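Local coordinates for protein dihydrofolate reductase (Schistosoma mansoni, PDB 3VCO) that reduces 7,8-dihydrofolate to 5,6,7,8-tetrahydrofolate with NADPH, supplying the reduced folate needed to make thymidylate, purines and glycine, at residues 67-71 and 72-76; 132-135 and 136-140; 27-30 and 31-35; 47-50 and 51-54. One frame throughout, in Å; residues are numbered along the deposited sequence.

Contact 1. Residues 67-71 and 72-76; sequences VVMGR and VTWES. With SO4 (sulfate ion), chain C.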
# COMPACT_ATOMS: atom_id res chain seq x y z
N VAL A 67 6.34 4.38 -2.43
CA VAL A 67 5.45 3.21 -2.45
C VAL A 67 6.35 2.00 -2.70
O VAL A 67 7.11 1.97 -3.66
CB VAL A 67 4.37 3.27 -3.52
CG1 VAL A 67 3.32 4.36 -3.15
CG2 VAL A 67 5.00 3.59 -4.92
N VAL A 68 6.28 1.06 -1.76
CA VAL A 68 7.14 -0.09 -1.77
C VAL A 68 6.24 -1.30 -2.02
O VAL A 68 5.16 -1.39 -1.42
CB VAL A 68 7.91 -0.22 -0.43
CG1 VAL A 68 8.89 -1.40 -0.50
CG2 VAL A 68 8.66 1.12 -0.07
N MET A 69 6.66 -2.20 -2.91
CA MET A 69 5.80 -3.31 -3.30
C MET A 69 6.66 -4.47 -3.80
O MET A 69 7.80 -4.25 -4.20
CB MET A 69 4.87 -2.85 -4.43
CG MET A 69 5.63 -2.64 -5.74
SD MET A 69 4.72 -1.72 -6.98
CE MET A 69 5.47 -0.14 -6.61
N GLY A 70 6.09 -5.70 -3.79
CA GLY A 70 6.72 -6.86 -4.42
C GLY A 70 6.58 -6.80 -5.94
O GLY A 70 5.83 -5.97 -6.48
N ARG A 71 7.26 -7.72 -6.63
CA ARG A 71 7.21 -7.80 -8.09
C ARG A 71 5.84 -8.13 -8.66
O ARG A 71 5.43 -7.55 -9.69
CB ARG A 71 8.24 -8.82 -8.61
CG ARG A 71 8.17 -9.01 -10.14
CD ARG A 71 9.38 -9.73 -10.76
NE ARG A 71 9.27 -9.65 -12.23
CZ ARG A 71 10.16 -10.11 -13.09
NH1 ARG A 71 11.25 -10.73 -12.66
NH2 ARG A 71 9.96 -9.98 -14.40
N VAL A 72 5.13 -9.03 -8.01
CA VAL A 72 3.84 -9.42 -8.57
C VAL A 72 2.87 -8.26 -8.43
O VAL A 72 2.06 -8.02 -9.33
CB VAL A 72 3.24 -10.71 -7.96
CG1 VAL A 72 1.85 -10.98 -8.55
CG2 VAL A 72 4.17 -11.92 -8.20
N THR A 73 2.98 -7.50 -7.34
CA THR A 73 2.20 -6.27 -7.25
C THR A 73 2.61 -5.32 -8.38
O THR A 73 1.79 -4.86 -9.15
CB THR A 73 2.34 -5.58 -5.86
OG1 THR A 73 1.79 -6.44 -4.86
CG2 THR A 73 1.58 -4.25 -5.82
N TRP A 74 3.91 -5.09 -8.51
CA TRP A 74 4.40 -4.26 -9.61
C TRP A 74 3.89 -4.73 -10.98
O TRP A 74 3.42 -3.94 -11.77
CB TRP A 74 5.91 -4.25 -9.59
CG TRP A 74 6.52 -3.64 -10.81
CD1 TRP A 74 7.12 -4.31 -11.87
CD2 TRP A 74 6.61 -2.25 -11.12
NE1 TRP A 74 7.59 -3.41 -12.77
CE2 TRP A 74 7.27 -2.14 -12.36
CE3 TRP A 74 6.21 -1.08 -10.46
CZ2 TRP A 74 7.54 -0.90 -12.96
CZ3 TRP A 74 6.47 0.14 -11.06
CH2 TRP A 74 7.13 0.22 -12.30
N GLU A 75 3.91 -6.03 -11.23
CA GLU A 75 3.52 -6.54 -12.52
C GLU A 75 2.03 -6.48 -12.75
O GLU A 75 1.59 -6.51 -13.90
CB GLU A 75 3.95 -7.99 -12.65
CG GLU A 75 5.40 -8.18 -12.89
CD GLU A 75 5.75 -9.64 -12.97
OE1 GLU A 75 4.82 -10.48 -12.92
OE2 GLU A 75 6.94 -9.95 -13.05
N SER A 76 1.25 -6.41 -11.67
CA SER A 76 -0.21 -6.46 -11.81
C SER A 76 -0.75 -5.10 -12.22
O SER A 76 -1.85 -5.00 -12.72
CB SER A 76 -0.86 -6.88 -10.49
OG SER A 76 -0.84 -5.79 -9.59
S SO4 C . 4.47 -9.60 -4.48
O1 SO4 C . 5.00 -9.57 -3.11
O2 SO4 C . 3.95 -8.31 -4.92
O3 SO4 C . 5.58 -10.02 -5.34
O4 SO4 C . 3.36 -10.56 -4.57
O HOH W 1 7.74 -7.76 -14.73
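M69 meets T73 and W74, and R71 meets E75, in a local contact at the C-terminal end of strand 64-70, where the chain turns into the short helix of a beta-alpha-beta unit. The backbone bond from W74 N to G70 O, 2.9 Å long, closes the first helical turn, with G70 at the N-cap position. M69 SD lies at the edge of the W74 indole, close to its plane, in a Met-aromatic contact, and it also touches W74 CB at 3.8 Å. Nearer the surface, R71 and E75 form a salt bridge with guanidinium and carboxylate planes 88° apart; its modelled NE to OE2 distance is short enough to be doubtful, and a water also bridges R71 NH2 and E75 OE2. A sulfate sits at the helix start. V72 N gives a bond to its O3 (2.9 Å), while T73 N (2.7 Å) and T73 OG1 (2.9 Å) both reach O2, because OG1 stands beside its own backbone N (chi1 -65°). R71, V72 and T73 probably bind NADP(+), as in related reductases; the sulfate held here, probably from the crystallisation liquor, is consistent with a place for a cofactor phosphate.

Contact 2. Residues 132-135 and 136-140; sequences GGYR and LYKEA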
# COMPACT_ATOMS: atom_id res chain seq x y z
N GLY A 132 1.80 -3.81 -1.01
CA GLY A 132 1.49 -5.19 -1.23
C GLY A 132 2.61 -6.00 -1.69
O GLY A 132 3.71 -5.49 -1.99
N GLY A 133 2.22 -7.25 -1.88
CA GLY A 133 2.97 -8.38 -1.44
C GLY A 133 2.38 -8.82 -0.11
O GLY A 133 2.47 -8.11 0.88
N TYR A 134 1.77 -9.99 -0.08
CA TYR A 134 1.57 -10.66 1.20
C TYR A 134 2.87 -10.69 2.02
O TYR A 134 2.86 -10.37 3.17
CB TYR A 134 1.06 -12.12 1.01
CG TYR A 134 1.11 -12.87 2.33
CD1 TYR A 134 2.19 -13.69 2.66
CD2 TYR A 134 0.09 -12.72 3.27
CE1 TYR A 134 2.25 -14.37 3.87
CE2 TYR A 134 0.14 -13.40 4.49
CZ TYR A 134 1.23 -14.23 4.79
OH TYR A 134 1.30 -14.90 5.99
N ARG A 135 3.99 -11.11 1.43
CA ARG A 135 5.26 -11.13 2.17
C ARG A 135 5.71 -9.79 2.76
O ARG A 135 6.28 -9.74 3.85
CB ARG A 135 6.38 -11.70 1.32
CG ARG A 135 6.54 -13.21 1.53
CD ARG A 135 7.39 -13.84 0.43
NE ARG A 135 6.87 -13.49 -0.88
CZ ARG A 135 7.62 -13.33 -1.96
NH1 ARG A 135 8.94 -13.51 -1.90
NH2 ARG A 135 7.05 -13.01 -3.12
N LEU A 136 5.44 -8.70 2.04
CA LEU A 136 5.79 -7.36 2.54
C LEU A 136 4.85 -6.91 3.63
O LEU A 136 5.27 -6.31 4.63
CB LEU A 136 5.78 -6.34 1.41
CG LEU A 136 6.91 -6.41 0.37
CD1 LEU A 136 6.96 -5.15 -0.45
CD2 LEU A 136 8.28 -6.65 1.01
N TYR A 137 3.56 -7.16 3.43
CA TYR A 137 2.59 -6.87 4.48
C TYR A 137 3.02 -7.64 5.70
O TYR A 137 2.94 -7.16 6.81
CB TYR A 137 1.21 -7.39 4.10
CG TYR A 137 0.52 -6.62 3.00
CD1 TYR A 137 0.63 -5.24 2.92
CD2 TYR A 137 -0.31 -7.28 2.07
CE1 TYR A 137 -0.05 -4.54 1.92
CE2 TYR A 137 -0.98 -6.58 1.07
CZ TYR A 137 -0.83 -5.21 1.00
OH TYR A 137 -1.50 -4.50 0.02
N LYS A 138 3.40 -8.89 5.51
CA LYS A 138 3.68 -9.72 6.68
C LYS A 138 4.88 -9.14 7.44
O LYS A 138 4.82 -8.93 8.64
CB LYS A 138 3.93 -11.16 6.30
CG LYS A 138 4.19 -12.07 7.51
CD LYS A 138 4.30 -13.56 7.11
CE LYS A 138 4.43 -14.48 8.34
NZ LYS A 138 5.78 -14.39 8.98
N GLU A 139 5.95 -8.85 6.71
CA GLU A 139 7.13 -8.27 7.36
C GLU A 139 6.84 -6.95 8.03
O GLU A 139 7.31 -6.70 9.14
CB GLU A 139 8.29 -8.11 6.38
CG GLU A 139 8.99 -9.45 6.16
CD GLU A 139 9.88 -9.42 4.95
OE1 GLU A 139 10.20 -8.30 4.49
OE2 GLU A 139 10.25 -10.52 4.47
N ALA A 140 6.07 -6.11 7.35
CA ALA A 140 5.66 -4.84 7.93
C ALA A 140 4.86 -4.98 9.21
O ALA A 140 5.02 -4.18 10.14
CB ALA A 140 4.85 -4.01 6.89
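One face of the Y137 ring is covered by G132, whose CA comes within 3.2 Å of CZ, and the carbonyl oxygen of G133 approaches the same ring obliquely, 3.1 Å from CD2. The second flat group, the Y134 ring, has K138 CB over one face, displaced toward the rim, while the lysine chain runs on to place CD 3.5 Å from Y134 OH. Both pairs belong to the N-terminus of helix 134-142, where G132 and G133 lead out of the sheet and G133 takes the N-cap position. Y137 CG lies anti to its own carbonyl carbon (chi1 -71°), which swings the ring back toward the glycines. Y134 and K138, one turn apart, instead carry CG anti to the backbone N and lie side by side, pointing the same way. Three backbone bonds hold the first turns, from Y137 N to G133 O (2.9 Å), from K138 N to Y134 O (2.8 Å) and from E139 N to R135 O (3.0 Å). The positive phi of G133, 97°, is one that glycine adopts easily. Around this start, P166 packs against Y134, Y137 and K138, F165 meets the Y137 ring at a steep angle, and a sulfate lies beside G133. G132 to E139 probably belong to the NADP(+) site, consistent with a helix N-terminus directed at an anion. Under the turn, L136 CD1 rests 3.6 Å from G132 O, and the buried Y137 OH is hydrogen-bonded to V26 O.

Contact 3. Residues 27-30 and 31-35; sequences VAVS and ENWGI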
# COMPACT_ATOMS: atom_id res chain seq x y z
N VAL A 27 -4.02 -1.65 1.61
CA VAL A 27 -4.51 -2.95 1.20
C VAL A 27 -6.03 -2.91 1.05
O VAL A 27 -6.72 -2.11 1.72
CB VAL A 27 -4.12 -3.98 2.30
CG1 VAL A 27 -4.77 -3.59 3.63
CG2 VAL A 27 -4.45 -5.42 1.90
N ALA A 28 -6.55 -3.77 0.17
CA ALA A 28 -7.99 -3.99 0.02
C ALA A 28 -8.27 -5.37 0.57
O ALA A 28 -7.56 -6.32 0.25
CB ALA A 28 -8.43 -3.90 -1.47
N VAL A 29 -9.29 -5.50 1.41
CA VAL A 29 -9.57 -6.80 2.01
C VAL A 29 -11.06 -7.17 1.93
O VAL A 29 -11.92 -6.29 2.00
CB VAL A 29 -9.08 -6.91 3.47
CG1 VAL A 29 -7.60 -6.64 3.54
CG2 VAL A 29 -9.87 -5.95 4.42
N SER A 30 -11.35 -8.44 1.71
CA SER A 30 -12.71 -8.94 1.79
C SER A 30 -13.19 -9.15 3.25
O SER A 30 -12.45 -8.90 4.22
CB SER A 30 -12.81 -10.28 1.05
OG SER A 30 -11.96 -11.23 1.65
N GLU A 31 -14.42 -9.62 3.39
CA GLU A 31 -15.04 -9.89 4.69
C GLU A 31 -14.19 -10.64 5.72
O GLU A 31 -14.29 -10.37 6.91
CB GLU A 31 -16.37 -10.61 4.50
CG GLU A 31 -16.32 -11.93 3.74
CD GLU A 31 -16.40 -11.79 2.22
OE1 GLU A 31 -16.21 -10.65 1.68
OE2 GLU A 31 -16.61 -12.83 1.58
N ASN A 32 -13.37 -11.57 5.25
CA ASN A 32 -12.46 -12.28 6.15
C ASN A 32 -11.00 -11.89 6.06
O ASN A 32 -10.12 -12.72 6.24
CB ASN A 32 -12.56 -13.75 5.89
CG ASN A 32 -13.89 -14.26 6.26
OD1 ASN A 32 -14.60 -13.62 7.04
ND2 ASN A 32 -14.26 -15.40 5.70
N TRP A 33 -10.76 -10.61 5.83
CA TRP A 33 -9.46 -10.10 5.41
C TRP A 33 -8.70 -11.03 4.42
O TRP A 33 -7.50 -11.23 4.56
CB TRP A 33 -8.59 -9.65 6.61
CG TRP A 33 -9.13 -8.42 7.39
CD1 TRP A 33 -10.36 -8.30 8.02
CD2 TRP A 33 -8.43 -7.18 7.64
NE1 TRP A 33 -10.46 -7.06 8.63
CE2 TRP A 33 -9.29 -6.36 8.41
CE3 TRP A 33 -7.17 -6.69 7.30
CZ2 TRP A 33 -8.91 -5.07 8.83
CZ3 TRP A 33 -6.81 -5.40 7.71
CH2 TRP A 33 -7.68 -4.62 8.46
N GLY A 34 -9.42 -11.59 3.45
CA GLY A 34 -8.80 -12.05 2.21
C GLY A 34 -8.25 -10.84 1.43
O GLY A 34 -8.88 -9.77 1.38
N ILE A 35 -7.08 -10.97 0.83
CA ILE A 35 -6.46 -9.82 0.13
C ILE A 35 -7.10 -9.55 -1.26
O ILE A 35 -7.19 -10.45 -2.09
CB ILE A 35 -4.92 -9.99 -0.03
CG1 ILE A 35 -4.23 -10.09 1.33
CG2 ILE A 35 -4.32 -8.83 -0.83
CD1 ILE A 35 -2.75 -10.31 1.24
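V29 lies against W33 across a tight reversal at the end of strand 23-29: a type I turn from S30 to W33, whose last residue, W33, is in the left-handed region (phi 37°), as in a hairpin with a G1-type bulge. The W33 indole folds back over the strand. V29 CG2, placed between its own backbone N and carbonyl carbon, touches one face of the indole, 3.7 Å from CD2, as a CH-pi contact over the five-membered ring; V29 CG1 meets the benzo part at CE3, 3.8 Å away. The ring is further held by stacking on W170 and by meeting F165 and H154. S30 carries its hydroxyl in the same position as V29 carries CG2 (chi1 61°), which turns OG inward to 3.3 Å from G34 CA, with a weak bond to G34 O. V29 and I35 are bridged through their backbones, and A28, G34 and I35 probably line the NADP(+) site. The turn begins the loop that, as in other dihydrofolate reductases, probably closes over the active site. It is held by S30 N, which gives a bond of 2.8 Å to G34 O in the plane of that carbonyl, and more weakly by W33 N to S30 O, 2.9 Å.

Contact 4. Residues 47-50 and 51-54; sequences KDME and FFKT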
# COMPACT_ATOMS: atom_id res chain seq x y z
N LYS A 47 -13.07 4.22 -7.83
CA LYS A 47 -13.16 4.92 -6.56
C LYS A 47 -12.00 4.50 -5.64
O LYS A 47 -11.47 5.31 -4.87
CB LYS A 47 -14.51 4.58 -5.92
CG LYS A 47 -14.87 5.39 -4.69
CD LYS A 47 -15.05 6.86 -5.05
CE LYS A 47 -15.78 7.57 -3.93
NZ LYS A 47 -15.73 9.06 -4.01
N ASP A 48 -11.60 3.24 -5.71
CA ASP A 48 -10.49 2.81 -4.87
C ASP A 48 -9.17 3.43 -5.34
O ASP A 48 -8.30 3.73 -4.53
CB ASP A 48 -10.35 1.29 -4.87
CG ASP A 48 -9.41 0.82 -3.77
OD1 ASP A 48 -9.65 1.21 -2.61
OD2 ASP A 48 -8.42 0.11 -4.05
N MET A 49 -9.02 3.58 -6.65
CA MET A 49 -7.85 4.26 -7.21
C MET A 49 -7.73 5.75 -6.82
O MET A 49 -6.65 6.24 -6.57
CB MET A 49 -7.84 4.10 -8.73
CG MET A 49 -7.53 2.69 -9.17
SD MET A 49 -5.97 2.09 -8.48
CE MET A 49 -6.43 1.18 -6.99
N GLU A 50 -8.84 6.46 -6.82
CA GLU A 50 -8.84 7.81 -6.24
C GLU A 50 -8.30 7.81 -4.81
O GLU A 50 -7.47 8.63 -4.47
CB GLU A 50 -10.24 8.40 -6.20
CG GLU A 50 -11.02 8.29 -7.48
CD GLU A 50 -12.48 8.73 -7.29
OE1 GLU A 50 -12.74 9.53 -6.36
OE2 GLU A 50 -13.35 8.27 -8.06
N PHE A 51 -8.81 6.90 -3.97
CA PHE A 51 -8.40 6.74 -2.58
C PHE A 51 -6.91 6.41 -2.53
O PHE A 51 -6.13 7.10 -1.87
CB PHE A 51 -9.24 5.64 -1.91
CG PHE A 51 -8.74 5.22 -0.52
CD1 PHE A 51 -8.90 6.05 0.58
CD2 PHE A 51 -8.16 3.97 -0.33
CE1 PHE A 51 -8.46 5.65 1.85
CE2 PHE A 51 -7.72 3.58 0.91
CZ PHE A 51 -7.89 4.42 2.01
N PHE A 52 -6.52 5.42 -3.32
CA PHE A 52 -5.12 5.02 -3.42
C PHE A 52 -4.22 6.19 -3.83
O PHE A 52 -3.25 6.47 -3.15
CB PHE A 52 -4.97 3.88 -4.40
CG PHE A 52 -3.58 3.37 -4.52
CD1 PHE A 52 -3.14 2.32 -3.73
CD2 PHE A 52 -2.72 3.89 -5.46
CE1 PHE A 52 -1.83 1.83 -3.88
CE2 PHE A 52 -1.43 3.42 -5.59
CZ PHE A 52 -0.98 2.40 -4.82
N LYS A 53 -4.54 6.82 -4.95
CA LYS A 53 -3.79 7.97 -5.46
C LYS A 53 -3.60 9.08 -4.41
O LYS A 53 -2.48 9.51 -4.14
CB LYS A 53 -4.45 8.56 -6.72
CG LYS A 53 -3.79 9.84 -7.23
CD LYS A 53 -2.50 9.56 -7.97
CE LYS A 53 -2.00 10.81 -8.72
NZ LYS A 53 -0.99 10.49 -9.76
N THR A 54 -4.71 9.53 -3.85
CA THR A 54 -4.70 10.51 -2.76
C THR A 54 -3.82 10.11 -1.56
O THR A 54 -2.91 10.86 -1.19
CB THR A 54 -6.12 10.79 -2.26
OG1 THR A 54 -6.90 11.33 -3.34
CG2 THR A 54 -6.11 11.80 -1.12
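D48 and F51, M49 and F52, and E50 and T54 meet about one turn apart along helix 46-57. D48 OD1 approaches F51 CD2 at 3.9 Å, the carboxylate tilted 31° from the ring plane. M49, bent at chi2 and chi3, lies alongside F52, its CE 4.0 Å from F52 CB and its sulfur oblique to the ring in a Met-aromatic contact. E50 O is gripped twice, by T54 N and by T54 OG1, each at 3.0 Å and from opposite faces of the carbonyl plane; the hydroxyl gets there because it stands beside its own backbone N (chi1 -61°). Backbone bonds from F52 N to D48 O and from K53 N to M49 O, both 2.7 Å, fix the spacing of the turns. In the next shell, T153 OG1 is hydrogen-bonded to D48 OD1, F195 stacks on F51, and W43 packs against M49. D48 to K53 form a probable substrate site, as in related enzymes. The chemistry divides accordingly: F51 packs against the sheet, M49 lies along F52, and the bond from T153 probably holds the buried D48 carboxylate in place, while K53 near R87 offers positive charge consistent with receiving an anionic substrate tail.

How the contacts relate
Along the chain the order is contact 3, contact 4, contact 1, contact 2, and all four belong to the single dihydrofolate reductase fold. Contacts 1 and 2 adjoin, their centres 11 Å apart: each is a helix start following one of two neighbouring parallel strands, 64-70 and 125-130, and G70 N probably bonds to G132 O. Contact 2 also touches contact 3, where Y137 packs on V27 and I35 from strand 23-29 and its loop. Contact 4 touches none of the others; its centre lies about 17 Å from those of contacts 1 and 3, and about 20 Å from that of contact 2. The probable cofactor-binding residues in contacts 1 to 3 and the substrate-binding ones in contact 4 probably border one cleft, as in other dihydrofolate reductases.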